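Side-chain contacts in putative peptide ABC-transport system periplasmic peptide-binding protein (PDB 4OEV), which binds nickel in the extracytoplasmic space and probably delivers it to an ABC-type importer for uptake into the cell: residues L46-D49 against S53-I56; F129-S134 against S386-D391. All blocks are in the same frame, centred on the assembly; numbering follows the deposited sequence.

Contact 1. Residues L46-D49 against S53-I56; sequences LKPD and SWDI
The indole of Trp54 turns the edge of its six-membered ring to Pro48 and to the carbonyl carbon of Lys47. Pro48 CA lies at that edge, in the plane of the ring and 3.8 Å from Trp54 CH2, and Lys47 C comes close to the same plane, 4.1 Å from CH2. Beside them the pyrrolidine of Pro48 crosses the indole at about a right angle, bringing its CB to 4.0 Å from Trp54 CZ3. At the neighbouring corner Leu46 approaches obliquely, with CD2 4.0 Å from Trp54 CZ2.

The whole contact is apolar, which suits the residues that make it: tryptophan can span the gap between strands whose axes come no nearer than 8.5 Å, and the proline and leucine present carbon to its benzenoid end. CB of Trp54 points toward strand 46-48, and with CG between the backbone N and the carbonyl carbon (chi1 52°) the ring is carried on to it. The leucine extends to meet it by setting its own CG opposite the backbone N (chi1 -173°).

This is plain packing between two adjacent antiparallel sheets of a family 5 solute-binding protein, near its surface, and the two strands run at 120° to each other. Strand 46-48 pairs with strand 38-40 through the backbones of Lys47 and Arg39, whereas strand 51-56 forms an edge of a four-stranded sheet and bonds to strand 62-67. Helix 129-132 packs beside both, its Leu130 touching Leu46 as well as Trp54.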
ATOM      1  N   LEU A  46      -6.036   9.149  14.778  1.00 47.19           N
ATOM      2  CA  LEU A  46      -4.769   8.948  15.430  1.00 46.91           C
ATOM      3  C   LEU A  46      -4.981   8.849  16.941  1.00 47.56           C
ATOM      4  O   LEU A  46      -5.685   9.693  17.519  1.00 45.14           O
ATOM      5  CB  LEU A  46      -3.809  10.107  15.108  1.00 49.87           C
ATOM      6  CG  LEU A  46      -2.357  10.057  15.547  1.00 52.01           C
ATOM      7  CD1 LEU A  46      -1.513   9.108  14.745  1.00 49.22           C
ATOM      8  CD2 LEU A  46      -1.777  11.455  15.415  1.00 56.49           C
ATOM      9  N   LYS A  47      -4.409   7.814  17.562  1.00 46.11           N
ATOM     10  CA  LYS A  47      -4.530   7.597  19.007  1.00 46.33           C
ATOM     11  C   LYS A  47      -3.186   7.232  19.578  1.00 48.96           C
ATOM     12  O   LYS A  47      -2.354   6.659  18.882  1.00 45.85           O
ATOM     13  CB  LYS A  47      -5.516   6.475  19.351  1.00 46.64           C
ATOM     14  CG  LYS A  47      -6.955   6.728  18.959  1.00 54.87           C
ATOM     15  CD  LYS A  47      -7.577   7.879  19.731  1.00 57.88           C
ATOM     16  CE  LYS A  47      -9.073   7.963  19.426  1.00 58.76           C
ATOM     17  NZ  LYS A  47      -9.722   9.141  20.069  1.00 63.03           N
ATOM     18  N   PRO A  48      -2.988   7.506  20.886  1.00 51.48           N
ATOM     19  CA  PRO A  48      -1.732   7.119  21.540  1.00 49.66           C
ATOM     20  C   PRO A  48      -1.548   5.611  21.534  1.00 49.38           C
ATOM     21  O   PRO A  48      -2.542   4.860  21.648  1.00 50.47           O
ATOM     22  CB  PRO A  48      -1.889   7.647  22.970  1.00 53.66           C
ATOM     23  CG  PRO A  48      -2.959   8.659  22.893  1.00 54.99           C
ATOM     24  CD  PRO A  48      -3.857   8.312  21.752  1.00 53.02           C
ATOM     25  N   ASP A  49      -0.306   5.158  21.393  1.00 54.24           N
ATOM     26  CA  ASP A  49      -0.048   3.735  21.530  1.00 54.91           C
ATOM     27  C   ASP A  49       1.136   3.552  22.461  1.00 56.62           C
ATOM     28  O   ASP A  49       0.957   3.605  23.664  1.00 59.79           O
ATOM     29  CB  ASP A  49       0.194   3.039  20.171  1.00 50.99           C
ATOM     30  CG  ASP A  49       0.162   1.520  20.317  1.00 50.52           C
ATOM     31  OD1 ASP A  49       0.179   1.087  21.513  1.00 50.48           O
ATOM     32  OD2 ASP A  49       0.143   0.774  19.306  1.00 46.38           O
ATOM     33  N   SER A  53       1.425  10.761  25.095  1.00 56.28           N
ATOM     34  CA  SER A  53       1.047  12.055  24.510  1.00 55.83           C
ATOM     35  C   SER A  53       2.239  12.738  23.842  1.00 55.27           C
ATOM     36  O   SER A  53       3.361  12.226  23.862  1.00 55.31           O
ATOM     37  CB  SER A  53       0.474  13.006  25.543  1.00 57.76           C
ATOM     38  OG  SER A  53       1.510  13.585  26.343  1.00 59.41           O
ATOM     39  N   TRP A  54       1.953  13.884  23.233  1.00 54.85           N
ATOM     40  CA  TRP A  54       2.944  14.641  22.479  1.00 60.91           C
ATOM     41  C   TRP A  54       2.511  16.098  22.258  1.00 61.39           C
ATOM     42  O   TRP A  54       1.318  16.391  22.154  1.00 54.54           O
ATOM     43  CB  TRP A  54       3.220  13.946  21.124  1.00 52.04           C
ATOM     44  CG  TRP A  54       1.990  13.650  20.309  1.00 50.54           C
ATOM     45  CD1 TRP A  54       1.369  14.473  19.413  1.00 56.35           C
ATOM     46  CD2 TRP A  54       1.200  12.447  20.353  1.00 49.94           C
ATOM     47  NE1 TRP A  54       0.264  13.844  18.873  1.00 54.21           N
ATOM     48  CE2 TRP A  54       0.138  12.607  19.452  1.00 53.23           C
ATOM     49  CE3 TRP A  54       1.312  11.246  21.050  1.00 50.45           C
ATOM     50  CZ2 TRP A  54      -0.811  11.611  19.244  1.00 51.61           C
ATOM     51  CZ3 TRP A  54       0.352  10.272  20.861  1.00 49.72           C
ATOM     52  CH2 TRP A  54      -0.688  10.460  19.972  1.00 50.22           C
ATOM     53  N   ASP A  55       3.500  16.994  22.191  1.00 60.21           N
ATOM     54  CA  ASP A  55       3.316  18.401  21.868  1.00 55.69           C
ATOM     55  C   ASP A  55       4.208  18.806  20.698  1.00 56.65           C
ATOM     56  O   ASP A  55       5.406  18.507  20.702  1.00 55.76           O
ATOM     57  CB  ASP A  55       3.641  19.276  23.110  1.00 61.55           C
ATOM     58  CG  ASP A  55       2.804  18.890  24.344  1.00 63.39           C
ATOM     59  OD1 ASP A  55       1.610  19.265  24.395  1.00 66.56           O
ATOM     60  OD2 ASP A  55       3.291  18.123  25.200  1.00 61.21           O
ATOM     61  N   ILE A  56       3.649  19.568  19.761  1.00 56.20           N
ATOM     62  CA  ILE A  56       4.395  20.079  18.603  1.00 55.22           C
ATOM     63  C   ILE A  56       4.509  21.594  18.643  1.00 55.64           C
ATOM     64  O   ILE A  56       3.520  22.296  18.921  1.00 55.16           O
ATOM     65  CB  ILE A  56       3.724  19.693  17.302  1.00 56.44           C
ATOM     66  CG1 ILE A  56       3.379  18.198  17.316  1.00 58.71           C
ATOM     67  CG2 ILE A  56       4.613  20.079  16.145  1.00 49.45           C
ATOM     68  CD1 ILE A  56       2.798  17.682  16.042  1.00 58.25           C
TER

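Contact 2. Residues F129-S134 against S386-D391; sequences FLDALS and SPLDPD
Asp131, in the short helix 129-132, stands opposite Asp389 of an irregular loop, their CA atoms 6.6 Å apart. The carboxylate accepts a hydrogen bond from the loop backbone: Asp389 N lies 2.9 Å from Asp131 OD2, meeting that oxygen nearly along its C-O axis, although the angle at the hydrogen is a bent 132°. Asp131 reaches the amide with CG beside its own backbone N (chi1 -83°). The same OD2 rests against carbon of two successive loop residues, 3.6 Å from Leu388 CB and 3.5 Å from Asp389 CB. A carboxylate suits this place because it offers an acceptor to an N-H in a loop without helix or strand. Leu388 also reaches toward the helix end, its CD1 loosely placed 4.4 Å from Ser134 OG.

The loop follows strand 379-384, which contributes Phe380, Ile382, Gly383 and Trp384 to the oxalate pocket, and two side-chain turns shape it. In an ST turn Ser386 OG accepts from Leu388 N; in an Asx turn Asp389 OD1 accepts from Asp391 N at 3.0 Å and an almost straight 167°. The carboxylate planes of Asp131 and Asp389 are nearly perpendicular. Asp389 OD2 is turned to a salt bridge with Arg437, which probably eases the proximity of the two acids. Beyond the helix, Ser134 OG donates to Asp131 O at 2.6 Å, and that carbonyl also accepts from Ser134 N.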
ATOM      1  N   PHE A 129       4.484  13.239  10.167  1.00 38.31           N
ATOM      2  CA  PHE A 129       5.351  12.523  11.087  1.00 39.20           C
ATOM      3  C   PHE A 129       4.607  11.635  12.108  1.00 39.79           C
ATOM      4  O   PHE A 129       5.085  10.555  12.452  1.00 39.90           O
ATOM      5  CB  PHE A 129       6.230  13.542  11.889  1.00 40.81           C
ATOM      6  CG  PHE A 129       7.376  12.921  12.620  1.00 41.74           C
ATOM      7  CD1 PHE A 129       8.111  11.896  12.045  1.00 43.31           C
ATOM      8  CD2 PHE A 129       7.793  13.438  13.888  1.00 43.62           C
ATOM      9  CE1 PHE A 129       9.181  11.318  12.706  1.00 45.87           C
ATOM     10  CE2 PHE A 129       8.866  12.878  14.548  1.00 50.84           C
ATOM     11  CZ  PHE A 129       9.579  11.828  13.977  1.00 43.78           C
ATOM     12  N   LEU A 130       3.496  12.128  12.653  1.00 40.37           N
ATOM     13  CA  LEU A 130       2.758  11.356  13.656  1.00 41.09           C
ATOM     14  C   LEU A 130       2.176  10.097  13.007  1.00 40.45           C
ATOM     15  O   LEU A 130       2.191   9.030  13.618  1.00 40.81           O
ATOM     16  CB  LEU A 130       1.651  12.198  14.275  1.00 42.01           C
ATOM     17  CG  LEU A 130       2.204  13.234  15.262  1.00 49.38           C
ATOM     18  CD1 LEU A 130       1.091  14.174  15.702  1.00 51.95           C
ATOM     19  CD2 LEU A 130       2.832  12.535  16.461  1.00 46.98           C
ATOM     20  N   ASP A 131       1.686  10.224  11.771  1.00 38.32           N
ATOM     21  CA  ASP A 131       1.215   9.036  11.047  1.00 38.05           C
ATOM     22  C   ASP A 131       2.393   8.109  10.861  1.00 39.78           C
ATOM     23  O   ASP A 131       2.253   6.904  11.019  1.00 41.66           O
ATOM     24  CB  ASP A 131       0.605   9.376   9.661  1.00 39.38           C
ATOM     25  CG  ASP A 131      -0.837   9.799   9.758  1.00 42.46           C
ATOM     26  OD1 ASP A 131      -1.294  10.080  10.912  1.00 46.15           O
ATOM     27  OD2 ASP A 131      -1.526   9.773   8.709  1.00 41.78           O
ATOM     28  N   ALA A 132       3.552   8.684  10.540  1.00 39.98           N
ATOM     29  CA  ALA A 132       4.766   7.902  10.276  1.00 38.31           C
ATOM     30  C   ALA A 132       5.219   7.138  11.506  1.00 39.03           C
ATOM     31  O   ALA A 132       5.810   6.055  11.391  1.00 38.68           O
ATOM     32  CB  ALA A 132       5.892   8.814   9.780  1.00 36.60           C
ATOM     33  N   LEU A 133       4.970   7.725  12.677  1.00 39.30           N
ATOM     34  CA  LEU A 133       5.369   7.113  13.937  1.00 40.78           C
ATOM     35  C   LEU A 133       4.411   5.996  14.377  1.00 43.59           C
ATOM     36  O   LEU A 133       4.503   5.496  15.516  1.00 45.57           O
ATOM     37  CB  LEU A 133       5.488   8.202  15.031  1.00 42.40           C
ATOM     38  CG  LEU A 133       6.676   9.153  14.883  1.00 43.89           C
ATOM     39  CD1 LEU A 133       6.565  10.372  15.753  1.00 45.60           C
ATOM     40  CD2 LEU A 133       7.935   8.396  15.194  1.00 45.81           C
ATOM     41  N   SER A 134       3.508   5.573  13.474  1.00 39.46           N
ATOM     42  CA  SER A 134       2.673   4.426  13.804  1.00 39.53           C
ATOM     43  C   SER A 134       3.465   3.169  13.430  1.00 41.93           C
ATOM     44  O   SER A 134       3.040   2.065  13.735  1.00 44.11           O
ATOM     45  CB  SER A 134       1.307   4.473  13.092  1.00 38.45           C
ATOM     46  OG  SER A 134       1.454   4.517  11.667  1.00 38.05           O
ATOM     47  N   SER A 386      -3.286   4.431   0.322  1.00 30.44           N
ATOM     48  CA  SER A 386      -3.174   4.352   1.813  1.00 27.69           C
ATOM     49  C   SER A 386      -4.233   5.269   2.364  1.00 28.72           C
ATOM     50  O   SER A 386      -4.487   6.354   1.820  1.00 32.59           O
ATOM     51  CB  SER A 386      -1.752   4.726   2.291  1.00 29.72           C
ATOM     52  OG  SER A 386      -1.626   4.681   3.759  1.00 34.25           O
ATOM     53  N   PRO A 387      -4.873   4.850   3.452  1.00 30.91           N
ATOM     54  CA  PRO A 387      -5.846   5.709   4.100  1.00 30.73           C
ATOM     55  C   PRO A 387      -5.132   6.715   5.022  1.00 32.09           C
ATOM     56  O   PRO A 387      -5.767   7.593   5.596  1.00 34.05           O
ATOM     57  CB  PRO A 387      -6.690   4.730   4.914  1.00 32.74           C
ATOM     58  CG  PRO A 387      -5.732   3.658   5.271  1.00 35.21           C
ATOM     59  CD  PRO A 387      -4.721   3.561   4.145  1.00 32.72           C
ATOM     60  N   LEU A 388      -3.840   6.546   5.208  1.00 34.97           N
ATOM     61  CA  LEU A 388      -3.100   7.501   6.062  1.00 37.00           C
ATOM     62  C   LEU A 388      -2.724   8.786   5.305  1.00 34.90           C
ATOM     63  O   LEU A 388      -3.277   9.062   4.236  1.00 35.08           O
ATOM     64  CB  LEU A 388      -1.868   6.811   6.638  1.00 38.48           C
ATOM     65  CG  LEU A 388      -2.252   5.566   7.430  1.00 39.89           C
ATOM     66  CD1 LEU A 388      -1.037   5.052   8.121  1.00 42.69           C
ATOM     67  CD2 LEU A 388      -3.398   5.809   8.411  1.00 39.83           C
ATOM     68  N   ASP A 389      -1.752   9.541   5.824  1.00 32.82           N
ATOM     69  CA  ASP A 389      -1.351  10.806   5.211  1.00 34.92           C
ATOM     70  C   ASP A 389      -1.099  10.696   3.697  1.00 33.19           C
ATOM     71  O   ASP A 389      -0.494   9.712   3.195  1.00 36.38           O
ATOM     72  CB  ASP A 389      -0.096  11.368   5.928  1.00 35.30           C
ATOM     73  CG  ASP A 389       0.177  12.797   5.545  1.00 36.72           C
ATOM     74  OD1 ASP A 389       0.776  13.024   4.458  1.00 38.16           O
ATOM     75  OD2 ASP A 389      -0.289  13.700   6.292  1.00 39.98           O
ATOM     76  N   PRO A 390      -1.594  11.680   2.936  1.00 32.92           N
ATOM     77  CA  PRO A 390      -1.454  11.609   1.467  1.00 33.33           C
ATOM     78  C   PRO A 390      -0.028  11.474   0.944  1.00 34.11           C
ATOM     79  O   PRO A 390       0.143  11.105  -0.220  1.00 32.22           O
ATOM     80  CB  PRO A 390      -2.051  12.933   0.994  1.00 34.61           C
ATOM     81  CG  PRO A 390      -2.062  13.839   2.226  1.00 36.80           C
ATOM     82  CD  PRO A 390      -2.374  12.865   3.352  1.00 37.01           C
ATOM     83  N   ASP A 391       0.974  11.789   1.761  1.00 33.75           N
ATOM     84  CA  ASP A 391       2.369  11.625   1.369  1.00 32.59           C
ATOM     85  C   ASP A 391       2.748  10.176   1.127  1.00 33.58           C
ATOM     86  O   ASP A 391       3.574   9.895   0.257  1.00 27.60           O
ATOM     87  CB  ASP A 391       3.299  12.219   2.475  1.00 47.11           C
ATOM     88  CG  ASP A 391       4.813  12.190   2.084  1.00 37.28           C
ATOM     89  OD1 ASP A 391       5.185  12.728   1.021  1.00 33.16           O
ATOM     90  OD2 ASP A 391       5.638  11.633   2.844  1.00 39.52           O
TER

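In the fold
Contact 1 lies at the surface, its centre about 24 Å from that of the chain, whereas contact 2 is partly buried, its centre about 12 Å from the same point. The two centres are 13 Å apart, and helix 129-132 joins them: Leu130 faces contact 1, where it also touches Ile56 of segment 53-56, while the adjacent Asp131 faces the loop of contact 2. The chemistry differs accordingly. Contact 1 fastens two small sheets, close in sequence, by apolar packing alone; contact 2 ties residues more than 250 positions apart through a carboxylate and a main-chain N-H. Phe40 of strand 38-40 also serves both, touching Leu46 in contact 1 and Asp131, Ser134 and Leu388 in contact 2.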